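Local coordinates for core protein VP4 (Bluetongue virus, PDB 2JHP) that caps viral messenger RNA, combining several capping activities, methyl transfer among them, in one elongated chain of the virus inner core, at residues A[56-61]-A[594-599]; A[130-135]-A[148-153]. One frame throughout, in Å; residues are numbered along the deposited sequence.

In the fold
Contacts 1 and 2 differ in burial, in sequence span and in chemistry. Contact 1 brings together residues 533 positions apart: the start of helix 59-64, next to the five-stranded parallel sheet near the N-terminus, and a late loop ahead of helix 612-625. It is partly buried, lies well off the centre of the chain, and relies on charge, amide and hydroxyl groups. Contact 2 is nested within that long loop; it pairs neighbouring parallel strands in a buried methyltransferase sheet through backbone bonds, rings and aliphatic side chains, and it borders bound S-adenosyl-L-homocysteine. The contacts share no element, and their centres are about 36 Å apart, so sequence distance and structural role need not go together.

Contact 1 (A[56-61]-A[594-599]); sequences KWTIRQ and AAEVIE
Glu596 reaches across to the first turn of helix 59-64. Its CB only directs the chain toward the helix, where chi1 of 38° sets CG between the backbone N and the carbonyl carbon, and contact begins at CG. Glu596 CG lies 3.5 Å from Arg60 NH1. At CD the carboxylate divides its two oxygens between two neighbours. Glu596 OE1 takes a weak hydrogen bond from Thr58 OG1 at 3.1 Å, although that one proton also has Gln61 OE1 within reach, so the choice is not settled. Glu596 OE2 rests 3.4 Å from Arg60 CD and forms a long salt bridge, 3.5 Å, to Arg60 NH1. The guanidinium and carboxylate planes stand 41° apart, and the stronger partner of Arg60 is Asp514, which pairs with Arg60 NH2 and also accepts from Glu596 N. Asp514 thus ties both segments together.

Gln61 adds a straight bond (N-H...O 169°): Gln61 NE2 donates to Val597 O at 3.0 Å, in the plane of its own amide and almost in line with the acceptor's C=O. Gln61 OE1 accepts from Thr58 N at 3.2 Å on a lone pair, so the amide is held at both ends. With the weak return bond from Gln61 N to Thr58 OG1, this is a capping box at the N-terminus of helix 59-64, docked against a loop from late in the chain.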
loop_
_atom_site.group_PDB
_atom_site.type_symbol
_atom_site.label_atom_id
_atom_site.label_comp_id
_atom_site.label_asym_id
_atom_site.label_seq_id
_atom_site.Cartn_x
_atom_site.Cartn_y
_atom_site.Cartn_z
ATOM N N LYS A 56 -18.372 28.055 4.530
ATOM C CA LYS A 56 -18.510 28.565 3.163
ATOM C C LYS A 56 -17.385 28.091 2.226
ATOM O O LYS A 56 -17.277 28.544 1.081
ATOM C CB LYS A 56 -18.666 30.092 3.151
ATOM C CG LYS A 56 -17.427 30.884 3.542
ATOM C CD LYS A 56 -17.696 32.365 3.368
ATOM C CE LYS A 56 -16.414 33.159 3.247
ATOM N NZ LYS A 56 -16.707 34.610 3.052
ATOM N N TRP A 57 -16.575 27.155 2.718
ATOM C CA TRP A 57 -15.492 26.553 1.931
ATOM C C TRP A 57 -15.767 25.088 1.567
ATOM O O TRP A 57 -16.321 24.330 2.376
ATOM C CB TRP A 57 -14.157 26.685 2.671
ATOM C CG TRP A 57 -13.830 28.110 3.068
ATOM C CD1 TRP A 57 -13.681 28.595 4.336
ATOM C CD2 TRP A 57 -13.628 29.225 2.187
ATOM N NE1 TRP A 57 -13.387 29.938 4.300
ATOM C CE2 TRP A 57 -13.353 30.351 2.993
ATOM C CE3 TRP A 57 -13.650 29.381 0.792
ATOM C CZ2 TRP A 57 -13.103 31.617 2.455
ATOM C CZ3 TRP A 57 -13.400 30.637 0.258
ATOM C CH2 TRP A 57 -13.132 31.740 1.088
ATOM N N THR A 58 -15.394 24.701 0.345
ATOM C CA THR A 58 -15.561 23.314 -0.105
ATOM C C THR A 58 -14.464 22.407 0.467
ATOM O O THR A 58 -13.365 22.862 0.813
ATOM C CB THR A 58 -15.567 23.171 -1.643
ATOM O OG1 THR A 58 -14.262 23.455 -2.157
ATOM C CG2 THR A 58 -16.615 24.089 -2.307
ATOM N N ILE A 59 -14.778 21.121 0.558
ATOM C CA ILE A 59 -13.854 20.110 1.062
ATOM C C ILE A 59 -12.471 20.148 0.373
ATOM O O ILE A 59 -11.440 20.236 1.048
ATOM C CB ILE A 59 -14.503 18.682 1.044
ATOM C CG1 ILE A 59 -13.471 17.610 1.382
ATOM C CG2 ILE A 59 -15.134 18.359 -0.297
ATOM C CD1 ILE A 59 -13.039 17.635 2.776
ATOM N N ARG A 60 -12.468 20.105 -0.956
ATOM C CA ARG A 60 -11.254 20.156 -1.765
ATOM C C ARG A 60 -10.465 21.440 -1.574
ATOM O O ARG A 60 -9.232 21.426 -1.673
ATOM C CB ARG A 60 -11.602 20.017 -3.246
ATOM C CG ARG A 60 -11.982 18.608 -3.682
ATOM C CD ARG A 60 -12.232 18.605 -5.155
ATOM N NE ARG A 60 -10.995 18.545 -5.922
ATOM C CZ ARG A 60 -10.769 19.232 -7.037
ATOM N NH1 ARG A 60 -11.685 20.066 -7.514
ATOM N NH2 ARG A 60 -9.612 19.091 -7.669
ATOM N N GLN A 61 -11.174 22.548 -1.340
ATOM C CA GLN A 61 -10.526 23.819 -1.039
ATOM C C GLN A 61 -9.789 23.684 0.275
ATOM O O GLN A 61 -8.590 23.981 0.349
ATOM C CB GLN A 61 -11.522 24.972 -0.991
ATOM C CG GLN A 61 -11.899 25.471 -2.361
ATOM C CD GLN A 61 -12.817 26.699 -2.340
ATOM O OE1 GLN A 61 -13.797 26.753 -1.583
ATOM N NE2 GLN A 61 -12.505 27.680 -3.189
ATOM N N ALA A 594 -15.842 21.443 -13.590
ATOM C CA ALA A 594 -16.076 21.037 -12.193
ATOM C C ALA A 594 -14.801 21.206 -11.367
ATOM O O ALA A 594 -14.460 20.362 -10.541
ATOM C CB ALA A 594 -16.607 19.587 -12.112
ATOM N N ALA A 595 -14.107 22.315 -11.606
ATOM C CA ALA A 595 -12.833 22.599 -10.962
ATOM C C ALA A 595 -12.953 23.790 -10.040
ATOM O O ALA A 595 -13.719 24.700 -10.292
ATOM C CB ALA A 595 -11.766 22.871 -12.009
ATOM N N GLU A 596 -12.175 23.772 -8.968
ATOM C CA GLU A 596 -12.082 24.896 -8.044
ATOM C C GLU A 596 -10.637 25.289 -7.828
ATOM O O GLU A 596 -9.720 24.621 -8.310
ATOM C CB GLU A 596 -12.792 24.603 -6.720
ATOM C CG GLU A 596 -12.650 23.177 -6.220
ATOM C CD GLU A 596 -13.895 22.699 -5.498
ATOM O OE1 GLU A 596 -14.755 23.545 -5.166
ATOM O OE2 GLU A 596 -14.013 21.477 -5.260
ATOM N N VAL A 597 -10.467 26.383 -7.093
ATOM C CA VAL A 597 -9.214 27.118 -7.014
ATOM C C VAL A 597 -9.077 27.756 -5.614
ATOM O O VAL A 597 -10.036 27.754 -4.831
ATOM C CB VAL A 597 -9.198 28.199 -8.149
ATOM C CG1 VAL A 597 -10.231 29.300 -7.871
ATOM C CG2 VAL A 597 -7.801 28.773 -8.381
ATOM N N ILE A 598 -7.889 28.269 -5.288
ATOM C CA ILE A 598 -7.726 29.183 -4.145
ATOM C C ILE A 598 -6.920 30.449 -4.484
ATOM O O ILE A 598 -6.083 30.879 -3.686
ATOM C CB ILE A 598 -7.059 28.523 -2.916
ATOM C CG1 ILE A 598 -7.342 27.022 -2.836
ATOM C CG2 ILE A 598 -7.485 29.258 -1.627
ATOM C CD1 ILE A 598 -6.227 26.266 -2.102
ATOM N N GLU A 599 -7.148 31.029 -5.663
ATOM C CA GLU A 599 -6.552 32.327 -6.025
ATOM C C GLU A 599 -7.094 32.903 -7.333
ATOM O O GLU A 599 -7.155 32.210 -8.352
ATOM C CB GLU A 599 -5.007 32.293 -6.036
ATOM C CG GLU A 599 -4.350 31.134 -6.796
ATOM C CD GLU A 599 -2.886 30.915 -6.401
ATOM O OE1 GLU A 599 -2.411 31.565 -5.445
ATOM O OE2 GLU A 599 -2.208 30.085 -7.048
#

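Contact 2 (A[130-135]-A[148-153]); sequences IEFHGS and HKIYGM. With SAH (S-adenosyl-L-homocysteine), chain B.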
loop_
_atom_site.group_PDB
_atom_site.type_symbol
_atom_site.label_atom_id
_atom_site.label_comp_id
_atom_site.label_asym_id
_atom_site.label_seq_id
_atom_site.Cartn_x
_atom_site.Cartn_y
_atom_site.Cartn_z
ATOM N N ILE A 130 -2.452 -4.169 -14.206
ATOM C CA ILE A 130 -2.338 -5.611 -14.035
ATOM C C ILE A 130 -1.183 -5.917 -13.073
ATOM O O ILE A 130 -1.360 -6.676 -12.133
ATOM C CB ILE A 130 -2.199 -6.378 -15.408
ATOM C CG1 ILE A 130 -3.571 -6.618 -16.063
ATOM C CG2 ILE A 130 -1.522 -7.726 -15.238
ATOM C CD1 ILE A 130 -4.201 -5.387 -16.637
ATOM N N GLU A 131 -0.020 -5.306 -13.301
ATOM C CA GLU A 131 1.187 -5.595 -12.518
ATOM C C GLU A 131 1.355 -4.687 -11.285
ATOM O O GLU A 131 1.159 -3.463 -11.375
ATOM C CB GLU A 131 2.435 -5.470 -13.393
ATOM C CG GLU A 131 2.505 -6.411 -14.579
ATOM C CD GLU A 131 3.918 -6.571 -15.116
ATOM O OE1 GLU A 131 4.809 -5.804 -14.702
ATOM O OE2 GLU A 131 4.146 -7.469 -15.948
ATOM N N PHE A 132 1.721 -5.293 -10.149
ATOM C CA PHE A 132 2.021 -4.559 -8.911
ATOM C C PHE A 132 3.397 -4.914 -8.379
ATOM O O PHE A 132 3.690 -6.081 -8.125
ATOM C CB PHE A 132 0.968 -4.809 -7.852
ATOM C CG PHE A 132 -0.326 -4.178 -8.166
ATOM C CD1 PHE A 132 -1.153 -4.713 -9.156
ATOM C CD2 PHE A 132 -0.731 -3.026 -7.495
ATOM C CE1 PHE A 132 -2.368 -4.113 -9.464
ATOM C CE2 PHE A 132 -1.944 -2.413 -7.797
ATOM C CZ PHE A 132 -2.763 -2.958 -8.784
ATOM N N HIS A 133 4.247 -3.900 -8.228
ATOM C CA HIS A 133 5.600 -4.116 -7.730
ATOM C C HIS A 133 5.809 -3.595 -6.306
ATOM O O HIS A 133 5.037 -2.769 -5.817
ATOM C CB HIS A 133 6.620 -3.565 -8.722
ATOM C CG HIS A 133 6.563 -4.239 -10.060
ATOM N ND1 HIS A 133 7.359 -5.317 -10.387
ATOM C CD2 HIS A 133 5.775 -4.014 -11.138
ATOM C CE1 HIS A 133 7.076 -5.717 -11.613
ATOM N NE2 HIS A 133 6.119 -4.943 -12.092
ATOM N N GLY A 134 6.840 -4.126 -5.647
ATOM C CA GLY A 134 7.130 -3.877 -4.230
ATOM C C GLY A 134 5.987 -4.301 -3.318
ATOM O O GLY A 134 5.701 -3.638 -2.318
ATOM N N SER A 135 5.327 -5.403 -3.661
ATOM C CA SER A 135 4.051 -5.724 -3.021
ATOM C C SER A 135 4.277 -6.465 -1.740
ATOM O O SER A 135 5.329 -7.038 -1.541
ATOM C CB SER A 135 3.151 -6.561 -3.938
ATOM O OG SER A 135 2.888 -5.907 -5.166
ATOM N N HIS A 148 -4.834 -9.592 -11.676
ATOM C CA HIS A 148 -3.635 -8.893 -11.237
ATOM C C HIS A 148 -2.455 -9.849 -11.051
ATOM O O HIS A 148 -2.633 -10.998 -10.657
ATOM C CB HIS A 148 -3.901 -8.138 -9.935
ATOM C CG HIS A 148 -5.117 -7.262 -9.981
ATOM N ND1 HIS A 148 -5.082 -5.959 -10.428
ATOM C CD2 HIS A 148 -6.406 -7.508 -9.637
ATOM C CE1 HIS A 148 -6.294 -5.441 -10.353
ATOM N NE2 HIS A 148 -7.115 -6.360 -9.879
ATOM N N LYS A 149 -1.263 -9.344 -11.362
ATOM C CA LYS A 149 0.004 -10.029 -11.158
ATOM C C LYS A 149 0.766 -9.253 -10.087
ATOM O O LYS A 149 1.094 -8.076 -10.274
ATOM C CB LYS A 149 0.814 -10.073 -12.460
ATOM C CG LYS A 149 0.108 -10.735 -13.660
ATOM C CD LYS A 149 -0.124 -12.221 -13.438
ATOM C CE LYS A 149 -1.150 -12.772 -14.419
ATOM N NZ LYS A 149 -1.786 -14.030 -13.915
ATOM N N ILE A 150 1.014 -9.911 -8.954
ATOM C CA ILE A 150 1.571 -9.254 -7.775
ATOM C C ILE A 150 3.031 -9.649 -7.543
ATOM O O ILE A 150 3.335 -10.810 -7.242
ATOM C CB ILE A 150 0.736 -9.574 -6.506
ATOM C CG1 ILE A 150 -0.761 -9.258 -6.699
ATOM C CG2 ILE A 150 1.330 -8.896 -5.280
ATOM C CD1 ILE A 150 -1.111 -7.852 -7.230
ATOM N N TYR A 151 3.918 -8.665 -7.687
ATOM C CA TYR A 151 5.355 -8.834 -7.504
ATOM C C TYR A 151 5.883 -8.030 -6.330
ATOM O O TYR A 151 5.262 -7.067 -5.862
ATOM C CB TYR A 151 6.118 -8.368 -8.736
ATOM C CG TYR A 151 5.662 -8.966 -10.049
ATOM C CD1 TYR A 151 4.894 -8.219 -10.953
ATOM C CD2 TYR A 151 6.013 -10.266 -10.412
ATOM C CE1 TYR A 151 4.485 -8.758 -12.174
ATOM C CE2 TYR A 151 5.594 -10.800 -11.647
ATOM C CZ TYR A 151 4.838 -10.040 -12.501
ATOM O OH TYR A 151 4.447 -10.589 -13.682
ATOM N N GLY A 152 7.067 -8.425 -5.885
ATOM C CA GLY A 152 7.737 -7.793 -4.753
ATOM C C GLY A 152 8.991 -8.542 -4.354
ATOM O O GLY A 152 9.414 -9.492 -5.026
ATOM N N MET A 153 9.591 -8.092 -3.259
ATOM C CA MET A 153 10.704 -8.796 -2.624
ATOM C C MET A 153 10.472 -8.777 -1.110
ATOM O O MET A 153 11.147 -8.062 -0.374
ATOM C CB MET A 153 12.042 -8.164 -3.011
ATOM C CG MET A 153 12.212 -7.988 -4.501
ATOM S SD MET A 153 13.895 -7.686 -4.987
ATOM C CE MET A 153 14.481 -9.365 -5.228
HETATM N N SAH B . 3.647 -1.579 -2.462
HETATM C CA SAH B . 2.914 -1.863 -1.189
HETATM C CB SAH B . 3.806 -2.077 0.038
HETATM C CG SAH B . 5.187 -1.451 0.096
HETATM S SD SAH B . 6.138 -2.143 1.477
HETATM C C SAH B . 1.825 -0.843 -0.895
HETATM O O SAH B . 1.093 -0.433 -1.798
HETATM O OXT SAH B . 1.628 -0.435 0.249
HETATM C "C5'" SAH B . 7.652 -2.060 0.478
HETATM C "C4'" SAH B . 8.079 -3.412 -0.068
HETATM O "O4'" SAH B . 8.723 -3.267 -1.318
HETATM C "C3'" SAH B . 9.054 -4.135 0.858
HETATM O "O3'" SAH B . 8.652 -5.495 0.889
HETATM C "C2'" SAH B . 10.397 -4.026 0.152
HETATM O "O2'" SAH B . 11.218 -5.144 0.356
HETATM C "C1'" SAH B . 9.973 -3.948 -1.314
HETATM N N9 SAH B . 10.983 -3.297 -2.178
HETATM C C8 SAH B . 11.793 -2.231 -1.864
HETATM N N7 SAH B . 12.578 -1.951 -2.936
HETATM C C5 SAH B . 12.283 -2.821 -3.931
HETATM C C6 SAH B . 12.769 -2.983 -5.231
HETATM N N6 SAH B . 13.718 -2.175 -5.700
HETATM N N1 SAH B . 12.256 -3.979 -6.043
HETATM C C2 SAH B . 11.261 -4.814 -5.565
HETATM N N3 SAH B . 10.776 -4.657 -4.278
HETATM C C4 SAH B . 11.278 -3.677 -3.469
HETATM O O HOH W 1 8.211 -6.492 -1.615
#
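Ile130 O accepts from Lys149 N at 2.8 Å, the first rung of a parallel ladder. Lys149 O then takes Phe132 N, and Phe132 O takes Tyr151 N at 2.6 Å. Past the end of strand 131-132, Ser135 grips Tyr151 O with two donors: Ser135 N arrives on a lone pair at 2.8 Å, while Ser135 OG, 2.7 Å away, is tilted from the carbonyl plane.

Among the rings, Tyr151 CD1 sits over one face of the His133 imidazole, 3.4 Å from His133 CE1; the planes are 19° apart, but the rings are slid apart and barely overlap. Rotation of the imidazole is restrained at its edge, where His133 NE2 donates to Glu131 OE1 at 3.0 Å. Apolar contact lies on the other side of the sheet, where Ile150 CD1 meets Phe132 CD1, and Phe126 stacks on the Phe132 ring.

At the carboxyl ends of the strands, Gly134 O accepts from the amino N of S-adenosyl-L-homocysteine, and Met153 O from its ribose O2'. Together with helix 137-141 the strands make a beta-alpha-beta unit of a Rossmann-like methyltransferase fold, with the cofactor product at the strand ends.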